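Local coordinates for protein disulfide isomerase (Pseudomonas aeruginosa, PDB 4N30) that probably acts as a thiol-disulfide oxidoreductase of the DsbA type, built on a thioredoxin fold, and takes part in disulfide bond chemistry, at residues 90-95 with 166-171; 186-191 with 210-215. One frame throughout, in Å; residues are numbered along the deposited sequence. Where two conformers were deposited one is given.

Contact 1 (90-95 with 166-171); sequences WRHLPL and SDIKLD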
loop_
_atom_site.group_PDB
_atom_site.type_symbol
_atom_site.label_atom_id
_atom_site.label_comp_id
_atom_site.label_asym_id
_atom_site.label_seq_id
_atom_site.Cartn_x
_atom_site.Cartn_y
_atom_site.Cartn_z
ATOM N N TRP A 90 2.984 -1.362 -0.378
ATOM C CA TRP A 90 1.575 -1.147 -0.104
ATOM C C TRP A 90 0.940 -2.499 0.161
ATOM O O TRP A 90 1.091 -3.388 -0.728
ATOM C CB TRP A 90 0.918 -0.516 -1.328
ATOM C CG TRP A 90 -0.591 -0.312 -1.232
ATOM C CD1 TRP A 90 -1.590 -1.228 -1.479
ATOM C CD2 TRP A 90 -1.281 0.902 -0.839
ATOM N NE1 TRP A 90 -2.799 -0.661 -1.332
ATOM C CE2 TRP A 90 -2.675 0.633 -0.962
ATOM C CE3 TRP A 90 -0.828 2.191 -0.504
ATOM C CZ2 TRP A 90 -3.638 1.607 -0.705
ATOM C CZ3 TRP A 90 -1.799 3.164 -0.288
ATOM C CH2 TRP A 90 -3.178 2.849 -0.392
ATOM N N ARG A 91 0.178 -2.657 1.215
ATOM C CA ARG A 91 -0.606 -3.858 1.455
ATOM C C ARG A 91 -2.051 -3.459 1.530
ATOM O O ARG A 91 -2.445 -2.485 2.161
ATOM C CB ARG A 91 -0.161 -4.502 2.788
ATOM C CG ARG A 91 1.342 -4.814 2.901
ATOM C CD ARG A 91 1.886 -5.693 1.808
ATOM N NE ARG A 91 1.361 -6.963 2.092
ATOM C CZ ARG A 91 1.883 -7.859 2.949
ATOM N NH1 ARG A 91 2.978 -7.610 3.661
ATOM N NH2 ARG A 91 1.235 -9.009 3.130
ATOM N N HIS A 92 -2.954 -4.247 0.957
ATOM C CA HIS A 92 -4.371 -3.888 0.904
ATOM C C HIS A 92 -5.078 -4.179 2.152
ATOM O O HIS A 92 -5.148 -5.367 2.586
ATOM C CB HIS A 92 -5.040 -4.602 -0.280
ATOM C CG HIS A 92 -4.517 -4.183 -1.567
ATOM N ND1 HIS A 92 -4.813 -2.980 -2.136
ATOM C CD2 HIS A 92 -3.710 -4.879 -2.477
ATOM C CE1 HIS A 92 -4.186 -2.918 -3.324
ATOM N NE2 HIS A 92 -3.482 -4.053 -3.522
ATOM N N LEU A 93 -5.802 -3.171 2.679
ATOM C CA LEU A 93 -6.791 -3.408 3.673
ATOM C C LEU A 93 -7.908 -2.397 3.459
ATOM O O LEU A 93 -8.177 -1.561 4.291
ATOM C CB LEU A 93 -6.188 -3.319 5.064
ATOM C CG LEU A 93 -7.117 -3.642 6.243
ATOM C CD1 LEU A 93 -7.592 -5.084 6.102
ATOM C CD2 LEU A 93 -6.404 -3.447 7.579
ATOM N N PRO A 94 -8.744 -2.659 2.429
ATOM C CA PRO A 94 -9.944 -1.858 2.270
ATOM C C PRO A 94 -10.876 -2.160 3.425
ATOM O O PRO A 94 -11.216 -3.321 3.660
ATOM C CB PRO A 94 -10.534 -2.361 0.921
ATOM C CG PRO A 94 -9.894 -3.722 0.748
ATOM C CD PRO A 94 -8.532 -3.649 1.350
ATOM N N LEU A 95 -11.346 -1.168 4.126
ATOM C CA LEU A 95 -12.127 -1.359 5.369
ATOM C C LEU A 95 -13.574 -1.552 4.978
ATOM O O LEU A 95 -14.097 -0.916 4.067
ATOM C CB LEU A 95 -12.008 -0.153 6.301
ATOM C CG LEU A 95 -10.559 0.079 6.815
ATOM C CD1 LEU A 95 -10.594 1.357 7.660
ATOM C CD2 LEU A 95 -10.093 -1.151 7.591
ATOM N N SER A 166 -7.487 -12.276 -5.621
ATOM C CA SER A 166 -6.932 -13.204 -4.649
ATOM C C SER A 166 -5.852 -12.526 -3.879
ATOM O O SER A 166 -5.743 -12.718 -2.645
ATOM C CB SER A 166 -6.270 -14.363 -5.353
ATOM O OG SER A 166 -7.223 -15.269 -5.857
ATOM N N ASP A 167 -5.030 -11.696 -4.572
ATOM C CA ASP A 167 -3.887 -11.103 -3.918
ATOM C C ASP A 167 -4.377 -10.044 -2.944
ATOM O O ASP A 167 -3.783 -9.899 -1.845
ATOM C CB ASP A 167 -2.983 -10.443 -4.911
ATOM C CG ASP A 167 -2.226 -11.465 -5.763
ATOM O OD1 ASP A 167 -2.287 -12.656 -5.397
ATOM O OD2 ASP A 167 -1.665 -11.051 -6.763
ATOM N N ILE A 168 -5.389 -9.298 -3.296
ATOM C CA ILE A 168 -6.016 -8.351 -2.363
ATOM C C ILE A 168 -6.567 -9.060 -1.135
ATOM O O ILE A 168 -6.317 -8.656 0.018
ATOM C CB ILE A 168 -7.070 -7.568 -3.073
ATOM C CG1 ILE A 168 -6.361 -6.710 -4.143
ATOM C CG2 ILE A 168 -7.828 -6.673 -2.076
ATOM C CD1 ILE A 168 -7.357 -6.254 -5.173
ATOM N N LYS A 169 -7.332 -10.125 -1.359
ATOM C CA LYS A 169 -7.894 -10.934 -0.298
ATOM C C LYS A 169 -6.836 -11.501 0.598
ATOM O O LYS A 169 -7.053 -11.539 1.833
ATOM C CB LYS A 169 -8.779 -12.048 -0.885
ATOM C CG LYS A 169 -10.081 -11.523 -1.478
ATOM C CD LYS A 169 -10.909 -12.638 -2.125
ATOM C CE LYS A 169 -12.330 -12.214 -2.447
ATOM N NZ LYS A 169 -12.851 -13.081 -3.559
ATOM N N LEU A 170 -5.699 -11.922 0.082
ATOM C CA LEU A 170 -4.615 -12.469 0.862
ATOM C C LEU A 170 -4.062 -11.402 1.797
ATOM O O LEU A 170 -3.766 -11.676 2.990
ATOM C CB LEU A 170 -3.467 -12.992 -0.030
ATOM C CG LEU A 170 -2.337 -13.697 0.735
ATOM C CD1 LEU A 170 -2.934 -14.878 1.533
ATOM C CD2 LEU A 170 -1.287 -14.193 -0.254
ATOM N N ASP A 171 -3.815 -10.185 1.282
ATOM C CA ASP A 171 -3.353 -9.099 2.193
ATOM C C ASP A 171 -4.360 -8.865 3.298
ATOM O O ASP A 171 -3.933 -8.732 4.463
ATOM C CB ASP A 171 -3.187 -7.789 1.436
ATOM C CG ASP A 171 -1.937 -7.676 0.637
ATOM O OD1 ASP A 171 -0.988 -8.528 0.822
ATOM O OD2 ASP A 171 -1.792 -6.646 -0.101
HETATM O O HOH W 1 0.308 -5.912 -1.617
#
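D171 on the helix and R91 and H92 at the end of the strand form the polar centre of this contact. The two carboxylate oxygens of D171 split the work. D171 OD2 takes the backbone N-H of H92, with H92 N at 2.9 Å and a nearly straight bond of 170°. OD1 takes the salt bridge to R91. The arginine grips it side-on: R91 NE is 3.1 Å from D171 OD1, and NH2 reaches the same atom. Both nitrogens come from the same face of the carboxylate, above its plane, while OD1 lies in the guanidinium plane. Bends at chi2 (-56°) and chi3 fold the R91 chain back toward the aspartate. NH1 of R91 bonds N59.

The tight part is the H92 ring. I168 CG1 lies over one face in a CH-pi contact, 4.0 Å from the centroid of the H92 ring. W90 CD1 covers the opposite face. The ring is thus held between two residues, and its NE2 is bonded to E110. I168 CG2 also touches H92 CB at 3.9 Å.

On the looser side, beside partly exposed R91 and D171, a single bound water stands in for direct contact. It donates to W90 O at 2.8 Å and to D171 OD2, next to the direct H92 N bond.

Here the end of a central strand of the thioredoxin-fold sheet meets helix 162-177, part of the mostly helical stretch between strands 86-92 and 185-190, as in DsbA proteins. Strand 90-92 and helix 166-171 run almost perpendicular, at 91°. Helix 99-131 adds A106 and V109 against H92, and strand 56-62 pairs with the strand beside R91.

Contact 2 (186-191 with 210-215); sequences LVIRDN and SAIDWL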
loop_
_atom_site.group_PDB
_atom_site.type_symbol
_atom_site.label_atom_id
_atom_site.label_comp_id
_atom_site.label_asym_id
_atom_site.label_seq_id
_atom_site.Cartn_x
_atom_site.Cartn_y
_atom_site.Cartn_z
ATOM N N LEU A 186 1.185 0.011 10.050
ATOM C CA LEU A 186 2.508 -0.400 9.514
ATOM C C LEU A 186 2.996 -1.677 10.123
ATOM O O LEU A 186 2.867 -1.808 11.328
ATOM C CB LEU A 186 3.526 0.718 9.728
ATOM C CG LEU A 186 3.066 2.099 9.322
ATOM C CD1 LEU A 186 4.262 3.089 9.520
ATOM C CD2 LEU A 186 2.579 2.139 7.860
ATOM N N VAL A 187 3.573 -2.512 9.302
ATOM C CA VAL A 187 4.390 -3.638 9.818
ATOM C C VAL A 187 5.780 -3.352 9.243
ATOM O O VAL A 187 5.941 -3.478 8.025
ATOM C CB VAL A 187 3.837 -5.011 9.423
ATOM C CG1 VAL A 187 4.861 -6.096 9.892
ATOM C CG2 VAL A 187 2.486 -5.274 10.055
ATOM N N ILE A 188 6.745 -3.049 10.123
ATOM C CA ILE A 188 8.096 -2.730 9.637
ATOM C C ILE A 188 8.926 -3.982 9.863
ATOM O O ILE A 188 9.021 -4.452 10.973
ATOM C CB ILE A 188 8.697 -1.551 10.382
ATOM C CG1 ILE A 188 7.768 -0.321 10.318
ATOM C CG2 ILE A 188 10.123 -1.288 9.832
ATOM C CD1 ILE A 188 8.304 0.935 10.998
ATOM N N ARG A 189 9.482 -4.542 8.783
ATOM C CA ARG A 189 10.258 -5.776 8.826
ATOM C C ARG A 189 11.725 -5.400 8.618
ATOM O O ARG A 189 12.101 -4.661 7.694
ATOM C CB ARG A 189 9.753 -6.688 7.758
ATOM C CG ARG A 189 10.567 -8.015 7.746
ATOM C CD ARG A 189 9.908 -9.105 6.964
ATOM N NE ARG A 189 8.504 -9.221 7.381
ATOM C CZ ARG A 189 8.018 -9.759 8.500
ATOM N NH1 ARG A 189 8.809 -10.327 9.411
ATOM N NH2 ARG A 189 6.678 -9.753 8.692
ATOM N N ASP A 190 12.619 -6.037 9.400
ATOM C CA ASP A 190 14.055 -6.026 9.110
ATOM C C ASP A 190 14.400 -7.239 8.229
ATOM O O ASP A 190 14.183 -8.372 8.611
ATOM C CB ASP A 190 14.774 -6.146 10.481
ATOM C CG ASP A 190 16.253 -6.032 10.387
ATOM O OD1 ASP A 190 16.829 -6.434 9.318
ATOM O OD2 ASP A 190 16.880 -5.485 11.280
ATOM N N ASN A 191 14.734 -6.915 6.966
ATOM C CA ASN A 191 14.959 -7.955 5.968
ATOM C C ASN A 191 16.227 -8.806 6.258
ATOM O O ASN A 191 16.388 -9.857 5.618
ATOM C CB ASN A 191 15.001 -7.300 4.594
ATOM C CG ASN A 191 13.658 -6.691 4.216
ATOM O OD1 ASN A 191 13.643 -5.559 3.739
ATOM N ND2 ASN A 191 12.612 -7.462 4.375
ATOM N N SER A 210 12.216 5.222 16.112
ATOM C CA SER A 210 12.240 4.391 17.311
ATOM C C SER A 210 11.809 2.948 17.107
ATOM O O SER A 210 12.304 2.050 17.773
ATOM C CB SER A 210 11.484 5.044 18.479
ATOM O OG SER A 210 10.112 5.223 18.244
ATOM N N ALA A 211 10.930 2.734 16.146
ATOM C CA ALA A 211 10.558 1.321 15.794
ATOM C C ALA A 211 11.747 0.621 15.164
ATOM O O ALA A 211 11.938 -0.557 15.498
ATOM C CB ALA A 211 9.390 1.404 14.774
ATOM N N ILE A 212 12.473 1.322 14.268
ATOM C CA ILE A 212 13.623 0.613 13.631
ATOM C C ILE A 212 14.706 0.368 14.720
ATOM O O ILE A 212 15.359 -0.670 14.745
ATOM C CB ILE A 212 14.116 1.421 12.411
ATOM C CG1 ILE A 212 13.049 1.279 11.305
ATOM C CG2 ILE A 212 15.472 0.861 11.922
ATOM C CD1 ILE A 212 13.308 2.259 10.175
ATOM N N ASP A 213 14.900 1.330 15.632
ATOM C CA ASP A 213 15.814 1.170 16.744
ATOM C C ASP A 213 15.387 -0.021 17.599
ATOM O O ASP A 213 16.226 -0.803 18.057
ATOM C CB ASP A 213 15.858 2.475 17.511
ATOM C CG ASP A 213 16.707 2.432 18.708
ATOM O OD1 ASP A 213 17.866 2.819 18.644
ATOM O OD2 ASP A 213 16.183 2.112 19.815
ATOM N N TRP A 214 14.072 -0.150 17.836
ATOM C CA TRP A 214 13.617 -1.333 18.579
ATOM C C TRP A 214 13.932 -2.657 17.861
ATOM O O TRP A 214 14.361 -3.635 18.494
ATOM C CB TRP A 214 12.111 -1.172 18.816
ATOM C CG TRP A 214 11.493 -2.302 19.611
ATOM C CD1 TRP A 214 11.242 -2.280 20.998
ATOM C CD2 TRP A 214 10.925 -3.522 19.120
ATOM N NE1 TRP A 214 10.593 -3.456 21.378
ATOM C CE2 TRP A 214 10.424 -4.247 20.270
ATOM C CE3 TRP A 214 10.853 -4.106 17.851
ATOM C CZ2 TRP A 214 9.761 -5.472 20.171
ATOM C CZ3 TRP A 214 10.192 -5.394 17.746
ATOM C CH2 TRP A 214 9.669 -6.032 18.880
ATOM N N LEU A 215 13.828 -2.646 16.531
ATOM C CA LEU A 215 14.175 -3.847 15.770
ATOM C C LEU A 215 15.683 -4.155 15.852
ATOM O O LEU A 215 16.050 -5.350 15.945
ATOM C CB LEU A 215 13.762 -3.664 14.320
ATOM C CG LEU A 215 12.270 -3.670 14.003
ATOM C CD1 LEU A 215 12.098 -3.240 12.534
ATOM C CD2 LEU A 215 11.672 -5.048 14.221
HETATM O O HOH W 2 15.961 -6.766 13.473
#
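I188 points from strand 185-190 of the thioredoxin-fold sheet into helix 205-216, which packs against one face of that sheet. The strand and helix segments run at 41° to each other, with axes 9.3 Å apart at closest approach. This is the C-terminal part of the fold, where strand 196-200 lies between the two elements in the chain.

Apolar contacts carry most of the interface. The two branches of I188 serve different partners. I188 CD1 reaches A211 CB at 4.0 Å. I188 CG2 meets L215 CD1 at 3.9 Å and I212 CG1 at 4.2 Å. With CG2 anti to the backbone N and CG1 anti to the carbonyl carbon (chi1 -55°), CD1 goes to A211 and CG2 lies between I212 and L215. The I188 and I212 side chains cross at about a right angle. L208, one turn earlier in the helix, and L199 of strand 196-200 also touch I188.

L215 also packs on the strand backbone. The L215 CD1 methyl lies 3.7 Å from I188 O and 4.2 Å from D190 N. One methyl therefore covers both the I188 side chain and the main chain beyond it.

The polar part is at the strand end. D190 is buried, and its carboxylate has a salt bridge to R55, while its OD1 accepts from the backbone N of Q192. The polar link from the D190 carboxylate to the helix runs through one water, which donates to D190 OD2 at 2.7 Å and to L215 O at 2.9 Å.

Overall arrangement
Both contacts set a helix against a strand of the same mixed sheet, and both are largely buried. Contact 1 lies nearer the middle, its centre about 9 Å from the centre of the chain, against about 17 Å for contact 2. The two centres are about 21 Å apart. They share no helix or strand, but helix 162-177 of contact 1 leads along the chain to strand 185-190 of contact 2. The chemistry differs. Contact 1 mixes a salt bridge and a backbone-to-carboxylate bond with packing on the H92 ring. Contact 2 is mainly aliphatic. Each also includes one bridging water.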